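Long-range contacts in phenylurea hydrolase B (Mycobacterium brisbanense, PDB 4WHB), which probably hydrolyses non-peptide carbon-nitrogen bonds, in phenylurea herbicides such as diuron, as a zinc-binding amidohydrolase: residues Ser2-Thr7 and Thr48-Asn53; Thr24-Gly29 and Asp39-Pro44; Ala416-Leu421 and Glu437-Gly442. All coordinates share one frame; numbering follows the deposited sequence.

Contact 1 of 3, residues Ser2-Thr7 and Thr48-Asn53; sequences STIAIT and TVVDGN
Ile4 and Ile6 close on Val50 from alternate positions, on the same face of the neighbouring parallel strand, and this is where the contact is tight. The side chains of Ile4 and Val50 meet at a slant, Ile4 CG2 3.5 Å from Val50 CG2, while Ile6 lies alongside the same valine with its CG2 3.7 Å from Val50 CG1. Each isoleucine takes one valine methyl. In both isoleucines CG2 stands opposite the backbone N (CG1 at chi1 -39° in Ile4 and -51° in Ile6), which turns this branch toward the partner strand.

Beneath these side chains runs a regular parallel ladder: Ala5 N gives to Thr48 O, Ala5 O takes Val50 N at 2.8 Å, and Thr7 N meets Val50 O at 3.1 Å. Thr48 N to Thr3 O opens the ladder; Gly52 N to Thr7 O ends it with a weak, bent bond.

The face of Ala5, Thr7, Val49 and Asp51 is looser. Val49 and Asp51 are exposed there and hardly touch the other strand, and Thr7 OG1 makes just a weak, 3.5 Å bond to Val50 O.

Strand 48-51 is an outermost strand of a four-stranded mixed sheet, and strand 4-7 continues it antiparallel to strand 23-27 through bonds from Ile4 to Val27 and Ile6 to Val25. Over the isoleucine face, Phe439 of strand 435-440 packs on Ile4 and Val50.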
loop_
_atom_site.group_PDB
_atom_site.type_symbol
_atom_site.label_atom_id
_atom_site.label_comp_id
_atom_site.label_asym_id
_atom_site.label_seq_id
_atom_site.Cartn_x
_atom_site.Cartn_y
_atom_site.Cartn_z
ATOM N N SER C 2 -48.511 30.956 -15.114
ATOM C CA SER C 2 -49.864 30.474 -15.504
ATOM C C SER C 2 -50.687 30.177 -14.261
ATOM O O SER C 2 -50.143 29.918 -13.189
ATOM C CB SER C 2 -49.790 29.182 -16.345
ATOM O OG SER C 2 -48.913 29.259 -17.462
ATOM N N THR C 3 -52.006 30.212 -14.403
ATOM C CA THR C 3 -52.886 29.702 -13.361
ATOM C C THR C 3 -53.568 28.515 -13.995
ATOM O O THR C 3 -54.058 28.639 -15.089
ATOM C CB THR C 3 -53.850 30.794 -12.913
ATOM O OG1 THR C 3 -53.070 31.810 -12.220
ATOM C CG2 THR C 3 -55.005 30.211 -12.030
ATOM N N ILE C 4 -53.554 27.360 -13.346
ATOM C CA ILE C 4 -53.858 26.102 -14.029
ATOM C C ILE C 4 -54.927 25.312 -13.339
ATOM O O ILE C 4 -55.057 25.414 -12.129
ATOM C CB ILE C 4 -52.619 25.194 -14.096
ATOM C CG1 ILE C 4 -51.368 26.034 -14.375
ATOM C CG2 ILE C 4 -52.832 24.106 -15.137
ATOM C CD1 ILE C 4 -50.324 25.374 -15.252
ATOM N N ALA C 5 -55.688 24.531 -14.100
ATOM C CA ALA C 5 -56.618 23.567 -13.502
ATOM C C ALA C 5 -56.334 22.168 -14.009
ATOM O O ALA C 5 -56.230 21.963 -15.203
ATOM C CB ALA C 5 -58.062 23.920 -13.763
ATOM N N ILE C 6 -56.154 21.210 -13.098
ATOM C CA ILE C 6 -55.895 19.842 -13.490
ATOM C C ILE C 6 -57.127 19.037 -13.166
ATOM O O ILE C 6 -57.495 18.862 -12.022
ATOM C CB ILE C 6 -54.714 19.227 -12.764
ATOM C CG1 ILE C 6 -53.505 20.130 -12.855
ATOM C CG2 ILE C 6 -54.382 17.887 -13.403
ATOM C CD1 ILE C 6 -53.238 20.925 -11.585
ATOM N N THR C 7 -57.738 18.513 -14.205
ATOM C CA THR C 7 -59.085 17.987 -14.148
ATOM C C THR C 7 -59.163 16.447 -14.237
ATOM O O THR C 7 -58.346 15.830 -14.922
ATOM C CB THR C 7 -59.907 18.565 -15.306
ATOM O OG1 THR C 7 -59.333 18.170 -16.560
ATOM C CG2 THR C 7 -59.912 20.082 -15.228
ATOM N N THR C 48 -55.141 27.977 -17.311
ATOM C CA THR C 48 -54.541 27.021 -18.226
ATOM C C THR C 48 -55.112 25.632 -17.951
ATOM O O THR C 48 -55.147 25.153 -16.826
ATOM C CB THR C 48 -53.009 27.007 -18.098
ATOM O OG1 THR C 48 -52.506 28.320 -18.375
ATOM C CG2 THR C 48 -52.393 26.040 -19.056
ATOM N N VAL C 49 -55.559 24.988 -19.006
ATOM C CA VAL C 49 -56.096 23.629 -18.920
ATOM C C VAL C 49 -54.931 22.690 -18.637
ATOM O O VAL C 49 -53.824 22.901 -19.148
ATOM C CB VAL C 49 -56.802 23.215 -20.248
ATOM C CG1 VAL C 49 -57.043 24.434 -21.163
ATOM C CG2 VAL C 49 -56.005 22.173 -21.032
ATOM N N VAL C 50 -55.150 21.681 -17.794
ATOM C CA VAL C 50 -54.328 20.459 -17.826
ATOM C C VAL C 50 -55.260 19.243 -17.673
ATOM O O VAL C 50 -56.008 19.122 -16.695
ATOM C CB VAL C 50 -53.263 20.433 -16.744
ATOM C CG1 VAL C 50 -52.769 19.011 -16.542
ATOM C CG2 VAL C 50 -52.090 21.303 -17.088
ATOM N N ASP C 51 -55.226 18.351 -18.657
ATOM C CA ASP C 51 -56.140 17.206 -18.695
ATOM C C ASP C 51 -55.581 16.087 -17.843
ATOM O O ASP C 51 -54.500 15.598 -18.098
ATOM C CB ASP C 51 -56.342 16.732 -20.138
ATOM C CG ASP C 51 -57.248 15.542 -20.227
ATOM O OD1 ASP C 51 -58.471 15.734 -20.186
ATOM O OD2 ASP C 51 -56.743 14.412 -20.348
ATOM N N GLY C 52 -56.315 15.672 -16.826
ATOM C CA GLY C 52 -55.843 14.621 -15.924
ATOM C C GLY C 52 -56.529 13.277 -16.068
ATOM O O GLY C 52 -56.306 12.406 -15.232
ATOM N N ASN C 53 -57.340 13.106 -17.109
ATOM C CA ASN C 53 -58.001 11.821 -17.342
ATOM C C ASN C 53 -56.961 10.692 -17.436
ATOM O O ASN C 53 -55.820 10.885 -17.929
ATOM C CB ASN C 53 -58.831 11.834 -18.631
ATOM C CG ASN C 53 -59.580 13.146 -18.853
ATOM O OD1 ASN C 53 -59.649 14.005 -17.961
ATOM N ND2 ASN C 53 -60.122 13.309 -20.051
#

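Contact 2 of 3, residues Thr24-Gly29 and Asp39-Pro44; sequences TVIVEG and DSTPVP
A small mixed sheet near the N-terminus, accompanying the TIM-barrel-type amidohydrolase domain, contains the strand of Thr24 and Ile26, and the irregular loop of Ser40, Thr41 and Pro42 folds back against that strand. The loop follows strand 32-36, the strand's antiparallel neighbour, and leads on to strand 48-51.

Ile26 makes the main apolar contact. Its side chain reaches out with CD1 anti to CA (chi2 -170°), and that terminal methyl arrives at the loop by itself: CD1 lies 3.9 Å from Thr41 CB and 4.0 Å from Thr41 CG2, the two side chains crossing at an angle. The same methyl comes up to the carbonyl oxygen of Pro42. A cis peptide bond joins Thr41 to Pro42 and turns the chain at just this point.

Two residues earlier, Thr24 also faces the loop and meets both its backbone and its side-chain oxygens. Thr24 CB is 4.0 Å from Ser40 O, and Thr24 CG2 is 4.1 Å from Ser40 OG. The hydroxyl of Thr24 is engaged elsewhere, in a hydrogen bond with the backbone N of Asn8. Val25, between these two residues, has its side chain on the far side of the strand, against Phe32.

The strand itself is held on both sides by its neighbours in the sheet: Thr24 bonds with Gly36 and Ile26 with Ala33, while strand 4-7 pairs on the other side. Thr41 also rests on Thr34 of strand 32-36, and Val43 reaches Ala5.

No hydrogen bond joins the strand to the loop directly. Their contact therefore rests on van der Waals packing of methyl and methine carbons against carbonyl and hydroxyl oxygens and against the carbons of Thr41, with directional bonding left to the sheet.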
loop_
_atom_site.group_PDB
_atom_site.type_symbol
_atom_site.label_atom_id
_atom_site.label_comp_id
_atom_site.label_asym_id
_atom_site.label_seq_id
_atom_site.Cartn_x
_atom_site.Cartn_y
_atom_site.Cartn_z
ATOM N N THR C 24 -60.657 17.149 -8.779
ATOM C CA THR C 24 -60.100 18.184 -9.614
ATOM C C THR C 24 -59.392 19.271 -8.818
ATOM O O THR C 24 -59.936 19.875 -7.932
ATOM C CB THR C 24 -61.129 18.728 -10.556
ATOM O OG1 THR C 24 -61.487 17.683 -11.452
ATOM C CG2 THR C 24 -60.556 19.858 -11.383
ATOM N N VAL C 25 -58.132 19.471 -9.175
ATOM C CA VAL C 25 -57.213 20.280 -8.424
ATOM C C VAL C 25 -56.840 21.522 -9.265
ATOM O O VAL C 25 -56.462 21.437 -10.437
ATOM C CB VAL C 25 -55.962 19.481 -8.036
ATOM C CG1 VAL C 25 -55.085 20.277 -7.119
ATOM C CG2 VAL C 25 -56.355 18.182 -7.383
ATOM N N ILE C 26 -56.955 22.674 -8.613
ATOM C CA ILE C 26 -56.594 23.937 -9.169
ATOM C C ILE C 26 -55.310 24.413 -8.485
ATOM O O ILE C 26 -55.070 24.115 -7.295
ATOM C CB ILE C 26 -57.748 24.931 -8.916
ATOM C CG1 ILE C 26 -59.038 24.424 -9.600
ATOM C CG2 ILE C 26 -57.366 26.324 -9.426
ATOM C CD1 ILE C 26 -60.211 25.372 -9.650
ATOM N N VAL C 27 -54.498 25.173 -9.216
ATOM C CA VAL C 27 -53.319 25.820 -8.599
ATOM C C VAL C 27 -53.424 27.318 -8.736
ATOM O O VAL C 27 -53.774 27.831 -9.806
ATOM C CB VAL C 27 -51.976 25.318 -9.166
ATOM C CG1 VAL C 27 -51.724 23.903 -8.695
ATOM C CG2 VAL C 27 -51.984 25.372 -10.659
ATOM N N GLU C 28 -53.168 28.018 -7.632
ATOM C CA GLU C 28 -53.161 29.478 -7.646
ATOM C C GLU C 28 -51.716 29.842 -7.457
ATOM O O GLU C 28 -51.127 29.386 -6.494
ATOM C CB GLU C 28 -54.000 30.038 -6.494
ATOM C CG GLU C 28 -53.636 31.473 -6.096
ATOM C CD GLU C 28 -53.845 31.802 -4.615
ATOM O OE1 GLU C 28 -53.978 33.020 -4.325
ATOM O OE2 GLU C 28 -53.857 30.872 -3.757
ATOM N N GLY C 29 -51.148 30.662 -8.341
ATOM C CA GLY C 29 -49.769 31.076 -8.167
ATOM C C GLY C 29 -48.936 29.826 -8.119
ATOM O O GLY C 29 -48.953 29.080 -9.099
ATOM N N ASP C 39 -68.204 18.901 -10.245
ATOM C CA ASP C 39 -67.921 18.105 -11.395
ATOM C C ASP C 39 -66.483 18.448 -11.678
ATOM O O ASP C 39 -65.627 17.574 -11.779
ATOM C CB ASP C 39 -68.813 18.455 -12.557
ATOM C CG ASP C 39 -69.707 17.320 -12.980
ATOM O OD1 ASP C 39 -69.480 16.167 -12.590
ATOM O OD2 ASP C 39 -70.652 17.597 -13.718
ATOM N N SER C 40 -66.229 19.758 -11.724
ATOM C CA SER C 40 -64.885 20.321 -11.632
ATOM C C SER C 40 -64.657 21.146 -10.371
ATOM O O SER C 40 -64.409 20.564 -9.307
ATOM C CB SER C 40 -64.504 21.109 -12.861
ATOM O OG SER C 40 -63.828 20.242 -13.758
ATOM N N THR C 41 -64.653 22.475 -10.463
ATOM C CA THR C 41 -64.559 23.251 -9.232
ATOM C C THR C 41 -65.110 24.681 -9.089
ATOM O O THR C 41 -65.454 25.045 -8.001
ATOM C CB THR C 41 -63.169 23.056 -8.609
ATOM O OG1 THR C 41 -62.999 21.675 -8.308
ATOM C CG2 THR C 41 -63.042 23.817 -7.325
ATOM N N PRO C 42 -65.175 25.501 -10.127
ATOM C CA PRO C 42 -64.585 25.202 -11.430
ATOM C C PRO C 42 -63.474 26.152 -11.943
ATOM O O PRO C 42 -62.835 26.866 -11.218
ATOM C CB PRO C 42 -65.814 25.280 -12.342
ATOM C CG PRO C 42 -66.765 26.219 -11.675
ATOM C CD PRO C 42 -66.101 26.696 -10.449
ATOM N N VAL C 43 -63.209 26.056 -13.232
ATOM C CA VAL C 43 -62.134 26.767 -13.909
ATOM C C VAL C 43 -62.354 28.270 -14.135
ATOM O O VAL C 43 -63.398 28.673 -14.618
ATOM C CB VAL C 43 -61.864 26.080 -15.267
ATOM C CG1 VAL C 43 -61.901 24.578 -15.112
ATOM C CG2 VAL C 43 -62.881 26.499 -16.302
ATOM N N PRO C 44 -61.373 29.110 -13.854
ATOM C CA PRO C 44 -61.649 30.556 -14.022
ATOM C C PRO C 44 -61.439 31.146 -15.426
ATOM O O PRO C 44 -60.950 32.299 -15.558
ATOM C CB PRO C 44 -60.707 31.242 -13.007
ATOM C CG PRO C 44 -60.200 30.157 -12.135
ATOM C CD PRO C 44 -60.251 28.874 -12.940
#

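Contact 3 of 3, residues Ala416-Leu421 and Glu437-Gly442; sequences ADFVLL and EVFQAG
Phe418 and Phe439 stand side by side on one face of an antiparallel strand pair, their rings almost parallel, with planes 2° apart, but slid so far that they barely overlap. Over one face of the Phe418 ring lies Phe439 CB, in a CH-pi contact 3.5 Å from the ring centroid. Phe418 CG sits between its backbone N and carbonyl carbon (chi1 69°), a setting that tips the ring over toward Phe439. Leu420 CD1 lies at the edge of this ring, in its plane, and packs on Glu437 CB. On the reverse face Val419 CG1 meets Val438 CG2 at 4.0 Å.

Behind the rings, Phe418 and Phe439 form a hydrogen-bonded pair: Phe418 N to Phe439 O and Phe439 N to Phe418 O are both 2.7 Å.

After Gln440 the chain turns through Ala441 and Gly442, both with positive phi. Gly442 N meets an in-plane lone pair of Ala416 O, and Ala441 N reaches Asp417 OD1 at 2.8 Å in a nearly straight bond (172°).

Farther out, Arg136 forms a salt bridge with Asp417 OD2, and strand 56-63 flanks strand 418-421 on its other side, bonding to Asp417 and Val419. Asp417 thus joins a backbone amide to Arg136 through its two oxygens, an arrangement that would probably favour its ionised form.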
loop_
_atom_site.group_PDB
_atom_site.type_symbol
_atom_site.label_atom_id
_atom_site.label_comp_id
_atom_site.label_asym_id
_atom_site.label_seq_id
_atom_site.Cartn_x
_atom_site.Cartn_y
_atom_site.Cartn_z
ATOM N N ALA C 416 -47.434 23.840 -4.579
ATOM C CA ALA C 416 -47.956 22.878 -5.495
ATOM C C ALA C 416 -46.805 22.186 -6.180
ATOM O O ALA C 416 -46.194 22.743 -7.117
ATOM C CB ALA C 416 -48.885 23.508 -6.472
ATOM N N ASP C 417 -46.501 20.997 -5.659
ATOM C CA ASP C 417 -45.495 20.149 -6.223
ATOM C C ASP C 417 -46.233 18.853 -6.446
ATOM O O ASP C 417 -46.774 18.264 -5.492
ATOM C CB ASP C 417 -44.318 19.910 -5.242
ATOM C CG ASP C 417 -43.668 21.193 -4.769
ATOM O OD1 ASP C 417 -43.442 22.103 -5.613
ATOM O OD2 ASP C 417 -43.361 21.289 -3.541
ATOM N N PHE C 418 -46.303 18.391 -7.677
ATOM C CA PHE C 418 -46.958 17.131 -7.884
ATOM C C PHE C 418 -46.454 16.386 -9.097
ATOM O O PHE C 418 -45.788 16.941 -9.968
ATOM C CB PHE C 418 -48.485 17.306 -7.943
ATOM C CG PHE C 418 -48.997 18.033 -9.144
ATOM C CD1 PHE C 418 -49.152 17.388 -10.348
ATOM C CD2 PHE C 418 -49.379 19.352 -9.041
ATOM C CE1 PHE C 418 -49.660 18.056 -11.441
ATOM C CE2 PHE C 418 -49.894 20.037 -10.139
ATOM C CZ PHE C 418 -50.020 19.384 -11.356
ATOM N N VAL C 419 -46.785 15.099 -9.119
ATOM C CA VAL C 419 -46.377 14.217 -10.171
ATOM C C VAL C 419 -47.628 13.497 -10.675
ATOM O O VAL C 419 -48.487 13.078 -9.853
ATOM C CB VAL C 419 -45.394 13.200 -9.634
ATOM C CG1 VAL C 419 -44.840 12.378 -10.783
ATOM C CG2 VAL C 419 -44.260 13.887 -8.862
ATOM N N LEU C 420 -47.767 13.390 -12.002
ATOM C CA LEU C 420 -48.869 12.647 -12.563
ATOM C C LEU C 420 -48.396 11.281 -13.048
ATOM O O LEU C 420 -47.410 11.199 -13.791
ATOM C CB LEU C 420 -49.477 13.414 -13.727
ATOM C CG LEU C 420 -50.538 14.488 -13.439
ATOM C CD1 LEU C 420 -49.938 15.813 -13.886
ATOM C CD2 LEU C 420 -51.820 14.205 -14.234
ATOM N N LEU C 421 -49.075 10.212 -12.666
ATOM C CA LEU C 421 -48.631 8.867 -13.093
ATOM C C LEU C 421 -49.465 8.317 -14.245
ATOM O O LEU C 421 -50.463 8.895 -14.627
ATOM C CB LEU C 421 -48.673 7.880 -11.916
ATOM C CG LEU C 421 -47.851 8.260 -10.705
ATOM C CD1 LEU C 421 -48.050 7.239 -9.636
ATOM C CD2 LEU C 421 -46.381 8.363 -11.092
ATOM N N GLU C 437 -46.353 13.962 -16.277
ATOM C CA GLU C 437 -45.906 15.326 -15.960
ATOM C C GLU C 437 -45.431 15.467 -14.535
ATOM O O GLU C 437 -45.941 14.780 -13.633
ATOM C CB GLU C 437 -47.041 16.345 -16.226
ATOM C CG GLU C 437 -46.770 17.249 -17.419
ATOM C CD GLU C 437 -48.051 17.702 -18.100
ATOM O OE1 GLU C 437 -49.085 17.001 -17.941
ATOM O OE2 GLU C 437 -48.029 18.752 -18.811
ATOM N N VAL C 438 -44.459 16.358 -14.339
ATOM C CA VAL C 438 -44.066 16.767 -13.010
ATOM C C VAL C 438 -44.247 18.274 -12.840
ATOM O O VAL C 438 -43.596 19.043 -13.520
ATOM C CB VAL C 438 -42.627 16.388 -12.718
ATOM C CG1 VAL C 438 -42.235 16.847 -11.310
ATOM C CG2 VAL C 438 -42.436 14.886 -12.788
ATOM N N PHE C 439 -45.136 18.688 -11.941
ATOM C CA PHE C 439 -45.322 20.101 -11.657
ATOM C C PHE C 439 -44.640 20.487 -10.348
ATOM O O PHE C 439 -44.651 19.712 -9.373
ATOM C CB PHE C 439 -46.803 20.449 -11.592
ATOM C CG PHE C 439 -47.377 20.941 -12.909
ATOM C CD1 PHE C 439 -47.481 20.096 -14.002
ATOM C CD2 PHE C 439 -47.805 22.258 -13.038
ATOM C CE1 PHE C 439 -47.996 20.526 -15.195
ATOM C CE2 PHE C 439 -48.315 22.702 -14.230
ATOM C CZ PHE C 439 -48.409 21.834 -15.310
ATOM N N GLN C 440 -44.015 21.664 -10.325
ATOM C CA GLN C 440 -43.293 22.126 -9.142
ATOM C C GLN C 440 -43.564 23.589 -8.895
ATOM O O GLN C 440 -43.559 24.375 -9.832
ATOM C CB GLN C 440 -41.787 21.892 -9.304
ATOM C CG GLN C 440 -41.029 21.781 -7.983
ATOM C CD GLN C 440 -39.559 22.134 -8.155
ATOM O OE1 GLN C 440 -38.670 21.273 -8.069
ATOM N NE2 GLN C 440 -39.294 23.418 -8.412
ATOM N N ALA C 441 -43.806 23.957 -7.630
ATOM C CA ALA C 441 -44.131 25.337 -7.267
ATOM C C ALA C 441 -45.248 25.862 -8.173
ATOM O O ALA C 441 -45.260 27.014 -8.570
ATOM C CB ALA C 441 -42.896 26.221 -7.369
ATOM N N GLY C 442 -46.194 24.994 -8.476
ATOM C CA GLY C 442 -47.270 25.314 -9.390
ATOM C C GLY C 442 -46.783 25.610 -10.785
ATOM O O GLY C 442 -47.372 26.460 -11.461
#

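Contacts 1 and 2 belong to one sheet, their centres about 8 Å apart, and adjoin where strands 4-7 and 23-27 pair; beside that pairing Ile6 O lies 3.3 Å from Thr24 CG2. In sequence, both segments of contact 2 fall between those of contact 1. Contact 3 lies in a different sheet, its centre about 11 Å from that of contact 1, and the two meet through side chains, with Ile6 CD1 coming within 3.6 Å of Phe418 CZ. Contact 2, about 15 Å from contact 3 between centres, touches it through Val27 CG1 and Ala416 CB, 3.6 Å apart. All three lie away from the zinc-binding residues His273 and Asp344.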